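Local coordinates for aromatic amino acid exporter YddG (Starkeya novella, PDB 5I20), which exports a broad range of amino acids, including threonine, methionine, lysine and glutamate, across the cell inner membrane, at residues L35-F40 / L191-H196; F83-L88 / A92-V97. All blocks are in the same frame, centred on the assembly; numbering follows the deposited sequence.

Contact 1: residues L35-F40 / L191-H196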
ATOM      1  N   LEU A  35      15.676  -4.876  -4.145  1.00 58.43           N
ATOM      2  CA  LEU A  35      14.815  -5.455  -3.120  1.00 60.80           C
ATOM      3  C   LEU A  35      13.422  -5.700  -3.685  1.00 62.11           C
ATOM      4  O   LEU A  35      12.757  -6.676  -3.336  1.00 66.50           O
ATOM      5  CB  LEU A  35      14.749  -4.540  -1.894  1.00 60.55           C
ATOM      6  CG  LEU A  35      14.069  -5.088  -0.636  1.00 64.59           C
ATOM      7  CD1 LEU A  35      14.822  -6.296  -0.092  1.00 64.39           C
ATOM      8  CD2 LEU A  35      13.946  -4.006   0.430  1.00 64.95           C
ATOM      9  N   THR A  36      12.992  -4.806  -4.568  1.00 60.56           N
ATOM     10  CA  THR A  36      11.709  -4.938  -5.243  1.00 56.35           C
ATOM     11  C   THR A  36      11.729  -6.124  -6.203  1.00 56.50           C
ATOM     12  O   THR A  36      10.808  -6.942  -6.215  1.00 53.51           O
ATOM     13  CB  THR A  36      11.352  -3.648  -6.011  1.00 62.39           C
ATOM     14  OG1 THR A  36      11.238  -2.559  -5.086  1.00 66.68           O
ATOM     15  CG2 THR A  36      10.040  -3.808  -6.762  1.00 58.60           C
ATOM     16  N   ALA A  37      12.793  -6.212  -6.997  1.00 53.73           N
ATOM     17  CA  ALA A  37      12.975  -7.311  -7.942  1.00 55.61           C
ATOM     18  C   ALA A  37      12.950  -8.673  -7.250  1.00 56.25           C
ATOM     19  O   ALA A  37      12.345  -9.622  -7.751  1.00 56.70           O
ATOM     20  CB  ALA A  37      14.280  -7.137  -8.704  1.00 61.94           C
ATOM     21  N   LEU A  38      13.606  -8.764  -6.098  1.00 52.95           N
ATOM     22  CA  LEU A  38      13.663 -10.018  -5.357  1.00 54.20           C
ATOM     23  C   LEU A  38      12.316 -10.349  -4.714  1.00 51.34           C
ATOM     24  O   LEU A  38      11.837 -11.478  -4.804  1.00 51.71           O
ATOM     25  CB  LEU A  38      14.759  -9.962  -4.288  1.00 52.76           C
ATOM     26  CG  LEU A  38      16.209  -9.867  -4.774  1.00 56.43           C
ATOM     27  CD1 LEU A  38      17.160  -9.659  -3.603  1.00 57.72           C
ATOM     28  CD2 LEU A  38      16.609 -11.105  -5.569  1.00 60.24           C
ATOM     29  N   THR A  39      11.702  -9.364  -4.071  1.00 49.76           N
ATOM     30  CA  THR A  39      10.462  -9.610  -3.337  1.00 54.78           C
ATOM     31  C   THR A  39       9.250  -9.816  -4.250  1.00 52.03           C
ATOM     32  O   THR A  39       8.332 -10.561  -3.904  1.00 50.85           O
ATOM     33  CB  THR A  39      10.161  -8.461  -2.351  1.00 55.07           C
ATOM     34  OG1 THR A  39      10.290  -7.201  -3.022  1.00 53.74           O
ATOM     35  CG2 THR A  39      11.128  -8.505  -1.177  1.00 52.78           C
ATOM     36  N   PHE A  40       9.244  -9.168  -5.410  1.00 50.27           N
ATOM     37  CA  PHE A  40       8.118  -9.305  -6.329  1.00 55.92           C
ATOM     38  C   PHE A  40       8.215 -10.570  -7.172  1.00 59.94           C
ATOM     39  O   PHE A  40       7.201 -11.078  -7.652  1.00 62.90           O
ATOM     40  CB  PHE A  40       7.998  -8.072  -7.228  1.00 57.64           C
ATOM     41  CG  PHE A  40       7.125  -6.997  -6.649  1.00 60.07           C
ATOM     42  CD1 PHE A  40       7.636  -6.089  -5.737  1.00 65.71           C
ATOM     43  CD2 PHE A  40       5.791  -6.907  -7.001  1.00 59.87           C
ATOM     44  CE1 PHE A  40       6.833  -5.105  -5.197  1.00 65.58           C
ATOM     45  CE2 PHE A  40       4.984  -5.926  -6.464  1.00 62.63           C
ATOM     46  CZ  PHE A  40       5.506  -5.025  -5.561  1.00 66.32           C
ATOM     47  N   LEU A 191      11.292  -5.331 -14.600  1.00 56.91           N
ATOM     48  CA  LEU A 191      11.616  -3.922 -14.796  1.00 58.96           C
ATOM     49  C   LEU A 191      12.502  -3.386 -13.671  1.00 58.61           C
ATOM     50  O   LEU A 191      13.448  -2.638 -13.921  1.00 57.60           O
ATOM     51  CB  LEU A 191      10.336  -3.087 -14.897  1.00 60.62           C
ATOM     52  CG  LEU A 191       9.472  -3.295 -16.142  1.00 62.99           C
ATOM     53  CD1 LEU A 191       8.179  -2.503 -16.033  1.00 59.96           C
ATOM     54  CD2 LEU A 191      10.237  -2.901 -17.396  1.00 65.39           C
ATOM     55  N   SER A 192      12.192  -3.769 -12.435  1.00 57.96           N
ATOM     56  CA  SER A 192      12.984  -3.339 -11.284  1.00 60.60           C
ATOM     57  C   SER A 192      14.403  -3.888 -11.368  1.00 65.75           C
ATOM     58  O   SER A 192      15.350  -3.273 -10.877  1.00 67.26           O
ATOM     59  CB  SER A 192      12.328  -3.780  -9.976  1.00 60.76           C
ATOM     60  OG  SER A 192      11.008  -3.275  -9.871  1.00 64.07           O
ATOM     61  N   ALA A 193      14.543  -5.054 -11.990  1.00 68.53           N
ATOM     62  CA  ALA A 193      15.853  -5.643 -12.218  1.00 70.95           C
ATOM     63  C   ALA A 193      16.658  -4.770 -13.171  1.00 75.41           C
ATOM     64  O   ALA A 193      17.860  -4.577 -12.988  1.00 79.27           O
ATOM     65  CB  ALA A 193      15.719  -7.053 -12.767  1.00 69.49           C
ATOM     66  N   LEU A 194      15.983  -4.243 -14.188  1.00 76.32           N
ATOM     67  CA  LEU A 194      16.623  -3.360 -15.155  1.00 74.72           C
ATOM     68  C   LEU A 194      17.041  -2.047 -14.499  1.00 75.09           C
ATOM     69  O   LEU A 194      18.162  -1.578 -14.694  1.00 73.75           O
ATOM     70  CB  LEU A 194      15.688  -3.091 -16.336  1.00 76.87           C
ATOM     71  CG  LEU A 194      16.249  -2.203 -17.449  1.00 80.98           C
ATOM     72  CD1 LEU A 194      17.393  -2.900 -18.176  1.00 82.29           C
ATOM     73  CD2 LEU A 194      15.150  -1.799 -18.424  1.00 81.33           C
ATOM     74  N   CYS A 195      16.135  -1.461 -13.718  1.00 74.90           N
ATOM     75  CA  CYS A 195      16.425  -0.223 -12.996  1.00 79.87           C
ATOM     76  C   CYS A 195      17.581  -0.404 -12.015  1.00 86.78           C
ATOM     77  O   CYS A 195      18.285   0.551 -11.688  1.00 86.41           O
ATOM     78  CB  CYS A 195      15.185   0.274 -12.247  1.00 74.41           C
ATOM     79  SG  CYS A 195      13.950   1.109 -13.272  1.00 79.02           S
ATOM     80  N   HIS A 196      17.767  -1.634 -11.544  1.00 92.34           N
ATOM     81  CA  HIS A 196      18.873  -1.951 -10.650  1.00 91.32           C
ATOM     82  C   HIS A 196      20.215  -1.832 -11.364  1.00 93.82           C
ATOM     83  O   HIS A 196      21.055  -1.012 -10.999  1.00 93.71           O
ATOM     84  CB  HIS A 196      18.714  -3.361 -10.078  1.00 91.54           C
ATOM     85  CG  HIS A 196      19.912  -3.843  -9.319  1.00 92.74           C
ATOM     86  ND1 HIS A 196      20.210  -3.411  -8.046  1.00 92.03           N
ATOM     87  CD2 HIS A 196      20.888  -4.718  -9.659  1.00 91.43           C
ATOM     88  CE1 HIS A 196      21.316  -4.000  -7.631  1.00 91.32           C
ATOM     89  NE2 HIS A 196      21.749  -4.799  -8.591  1.00 91.26           N
TER

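Contact 2: residues F83-L88 / A92-V97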
ATOM      1  N   PHE A  83      10.409   5.652  -4.829  1.00 53.62           N
ATOM      2  CA  PHE A  83      11.856   5.517  -4.674  1.00 55.83           C
ATOM      3  C   PHE A  83      12.546   6.823  -5.051  1.00 53.21           C
ATOM      4  O   PHE A  83      13.550   7.204  -4.449  1.00 54.69           O
ATOM      5  CB  PHE A  83      12.394   4.364  -5.527  1.00 54.83           C
ATOM      6  CG  PHE A  83      11.888   3.014  -5.109  1.00 58.38           C
ATOM      7  CD1 PHE A  83      11.397   2.808  -3.827  1.00 61.17           C
ATOM      8  CD2 PHE A  83      11.899   1.950  -5.996  1.00 59.67           C
ATOM      9  CE1 PHE A  83      10.924   1.566  -3.438  1.00 61.09           C
ATOM     10  CE2 PHE A  83      11.429   0.707  -5.613  1.00 62.93           C
ATOM     11  CZ  PHE A  83      10.941   0.515  -4.332  1.00 63.13           C
ATOM     12  N   SER A  84      11.997   7.504  -6.053  1.00 51.79           N
ATOM     13  CA  SER A  84      12.492   8.811  -6.462  1.00 57.23           C
ATOM     14  C   SER A  84      12.242   9.849  -5.371  1.00 57.05           C
ATOM     15  O   SER A  84      13.066  10.730  -5.144  1.00 56.08           O
ATOM     16  CB  SER A  84      11.830   9.252  -7.771  1.00 58.52           C
ATOM     17  OG  SER A  84      12.126   8.349  -8.822  1.00 61.41           O
ATOM     18  N   ALA A  85      11.100   9.739  -4.702  1.00 58.24           N
ATOM     19  CA  ALA A  85      10.758  10.652  -3.617  1.00 54.99           C
ATOM     20  C   ALA A  85      11.738  10.514  -2.452  1.00 53.94           C
ATOM     21  O   ALA A  85      12.116  11.504  -1.828  1.00 45.29           O
ATOM     22  CB  ALA A  85       9.330  10.401  -3.145  1.00 44.36           C
ATOM     23  N   LEU A  86      12.142   9.278  -2.167  1.00 55.91           N
ATOM     24  CA  LEU A  86      13.108   8.995  -1.107  1.00 56.64           C
ATOM     25  C   LEU A  86      14.491   9.543  -1.452  1.00 58.81           C
ATOM     26  O   LEU A  86      15.297   9.836  -0.569  1.00 61.33           O
ATOM     27  CB  LEU A  86      13.190   7.488  -0.850  1.00 52.93           C
ATOM     28  CG  LEU A  86      12.305   6.880   0.245  1.00 50.43           C
ATOM     29  CD1 LEU A  86      11.083   7.734   0.534  1.00 46.82           C
ATOM     30  CD2 LEU A  86      11.887   5.468  -0.142  1.00 53.70           C
ATOM     31  N   LYS A  87      14.749   9.675  -2.748  1.00 59.63           N
ATOM     32  CA  LYS A  87      16.009  10.201  -3.254  1.00 59.92           C
ATOM     33  C   LYS A  87      16.063  11.722  -3.168  1.00 63.35           C
ATOM     34  O   LYS A  87      17.139  12.310  -3.048  1.00 65.55           O
ATOM     35  CB  LYS A  87      16.210   9.761  -4.706  1.00 64.12           C
ATOM     36  CG  LYS A  87      17.532   9.079  -4.990  1.00 69.76           C
ATOM     37  CD  LYS A  87      17.626   8.674  -6.453  1.00 71.73           C
ATOM     38  CE  LYS A  87      18.989   8.090  -6.775  1.00 75.56           C
ATOM     39  NZ  LYS A  87      20.078   9.076  -6.530  1.00 78.06           N
ATOM     40  N   LEU A  88      14.898  12.356  -3.237  1.00 58.17           N
ATOM     41  CA  LEU A  88      14.840  13.805  -3.383  1.00 58.55           C
ATOM     42  C   LEU A  88      14.329  14.508  -2.132  1.00 54.55           C
ATOM     43  O   LEU A  88      14.413  15.731  -2.018  1.00 55.89           O
ATOM     44  CB  LEU A  88      13.960  14.172  -4.578  1.00 52.52           C
ATOM     45  CG  LEU A  88      14.480  13.724  -5.945  1.00 53.48           C
ATOM     46  CD1 LEU A  88      13.505  14.108  -7.046  1.00 53.57           C
ATOM     47  CD2 LEU A  88      15.853  14.321  -6.207  1.00 49.72           C
ATOM     48  N   ALA A  92      10.310  11.169   6.128  1.00 53.71           N
ATOM     49  CA  ALA A  92       9.146  11.498   6.939  1.00 53.98           C
ATOM     50  C   ALA A  92       8.113  12.282   6.137  1.00 53.56           C
ATOM     51  O   ALA A  92       6.921  11.977   6.178  1.00 55.50           O
ATOM     52  CB  ALA A  92       9.562  12.280   8.170  1.00 54.47           C
ATOM     53  N   GLU A  93       8.577  13.293   5.412  1.00 53.58           N
ATOM     54  CA  GLU A  93       7.692  14.118   4.599  1.00 54.43           C
ATOM     55  C   GLU A  93       7.262  13.393   3.328  1.00 49.51           C
ATOM     56  O   GLU A  93       6.153  13.595   2.840  1.00 50.57           O
ATOM     57  CB  GLU A  93       8.367  15.446   4.253  1.00 59.61           C
ATOM     58  CG  GLU A  93       8.400  16.429   5.412  1.00 65.78           C
ATOM     59  CD  GLU A  93       9.799  16.706   5.909  1.00 74.27           C
ATOM     60  OE1 GLU A  93      10.077  16.415   7.091  1.00 79.80           O
ATOM     61  OE2 GLU A  93      10.616  17.226   5.120  1.00 78.29           O
ATOM     62  N   ALA A  94       8.140  12.547   2.799  1.00 48.34           N
ATOM     63  CA  ALA A  94       7.809  11.742   1.628  1.00 48.32           C
ATOM     64  C   ALA A  94       6.718  10.729   1.961  1.00 48.64           C
ATOM     65  O   ALA A  94       5.792  10.521   1.177  1.00 45.20           O
ATOM     66  CB  ALA A  94       9.044  11.032   1.097  1.00 42.09           C
ATOM     67  N   GLY A  95       6.835  10.108   3.132  1.00 44.50           N
ATOM     68  CA  GLY A  95       5.861   9.129   3.578  1.00 36.68           C
ATOM     69  C   GLY A  95       4.500   9.741   3.849  1.00 40.68           C
ATOM     70  O   GLY A  95       3.469   9.131   3.557  1.00 42.11           O
ATOM     71  N   LEU A  96       4.495  10.951   4.403  1.00 41.12           N
ATOM     72  CA  LEU A  96       3.249  11.651   4.687  1.00 44.35           C
ATOM     73  C   LEU A  96       2.528  12.051   3.401  1.00 47.53           C
ATOM     74  O   LEU A  96       1.313  11.893   3.295  1.00 48.43           O
ATOM     75  CB  LEU A  96       3.501  12.893   5.548  1.00 39.65           C
ATOM     76  CG  LEU A  96       2.238  13.705   5.854  1.00 43.44           C
ATOM     77  CD1 LEU A  96       1.225  12.853   6.611  1.00 45.46           C
ATOM     78  CD2 LEU A  96       2.545  14.982   6.621  1.00 44.43           C
ATOM     79  N   VAL A  97       3.271  12.573   2.427  1.00 45.48           N
ATOM     80  CA  VAL A  97       2.662  12.979   1.164  1.00 44.86           C
ATOM     81  C   VAL A  97       2.097  11.759   0.437  1.00 42.94           C
ATOM     82  O   VAL A  97       0.956  11.784  -0.029  1.00 46.37           O
ATOM     83  CB  VAL A  97       3.664  13.724   0.253  1.00 45.13           C
ATOM     84  CG1 VAL A  97       3.076  13.937  -1.135  1.00 43.26           C
ATOM     85  CG2 VAL A  97       4.043  15.061   0.870  1.00 41.79           C
TER

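Contact 1: residues L35-F40 / L191-H196
S192, A37 and T36 carry this contact between two membrane-spanning helices. S192 has the most surface buried, followed by A37 and then T36. The two segments run nearly antiparallel, at 156°, and their axes approach to 8.1 Å. Small side chains allow this spacing. S192 points toward the other helix and sits against both T36 and A37. S192 CB lies 3.9 Å from A37 N, and the CB atoms of A37 and S192 are 4.1 Å apart. A37 CB also lies 3.9 Å from the backbone N of A193, the residue after S192. A193 CB completes the patch at 4.3 Å from A37 CB. T36 meets the serine with its methyl branch. T36 CG2 is anti to the backbone N (OG1 at chi1 -62°), and it reaches S192 OG at 3.3 Å. This is a close carbon-to-oxygen contact. No hydrogen bond crosses between the segments. Each hydroxyl bonds back to its own helix instead, T36 OG1 to P32 O and S192 OG to T188 O, so both buried polar groups are satisfied locally. Within the basket-shaped DMT transporter fold, built of inverted repeats, the contact joins helix 32-53, in the first EamA family region, to helix 181-199, in the second. Helix 65-88 packs beside both segments, with H79 touching T36 and F76 touching L191. Helix 209-221 lies against L35 and T39 of the first segment.

Contact 2: residues F83-L88 / A92-V97
L86 reaches A94 through two unusual torsions. Its chi1 of -93° is swung about 30° past the staggered position. Its chi2 of 23° leaves CD1 nearly eclipsed with CA, folded back toward its own backbone, so its exact placement may be less certain at this resolution. As modelled, L86 CD1 does the touching, at 3.9 Å from A94 CB. The other branch turns elsewhere, with L86 CD2 6.4 Å from A94 CB. A85 has no such torsion to set, and its methyl points toward the second segment. A85 CB and A94 CB are 4.3 Å apart, methyl against methyl. A85 O is at the same distance from A94 CB, so the A94 methyl meets the backbone as well as side chains. A94 gives up the most surface here and is the single point that both A85 and L86 meet. The contact packs a helix-turn-helix at the periplasmic end of the first EamA region. Its segments, at the end of helix 65-88 and in helix 91-98, are also kept near each other by the short turn between them. Helix 150-169 covers the side next to A85, through A155 and A156. A few methyl contacts join the two helices, with only 85 Å² buried in all. The side-chain contact is wholly apolar and non-directional, and no hydrogen bond between the segments fixes their orientation.

How the contacts relate
Both contacts are mainly buried: three of four touching residues are buried in contact 1, with A193 partly exposed, and two of three in contact 2, where L86 lies on the surface. Contact 1 joins helices far apart in the chain, one from each EamA family region. Contact 2 joins successive helices within the first region and is nested in the loop that contact 1 closes. Helix 32-53 and helix 65-88 follow each other and bring the two sites together: T36 OG1 packs 3.2 Å from F83 CZ, although the contact centres are about 19 Å apart. Alanines pack in both. Contact 1 adds hydroxyls that bond within their own helices, whereas contact 2 uses hydrocarbon side chains alone.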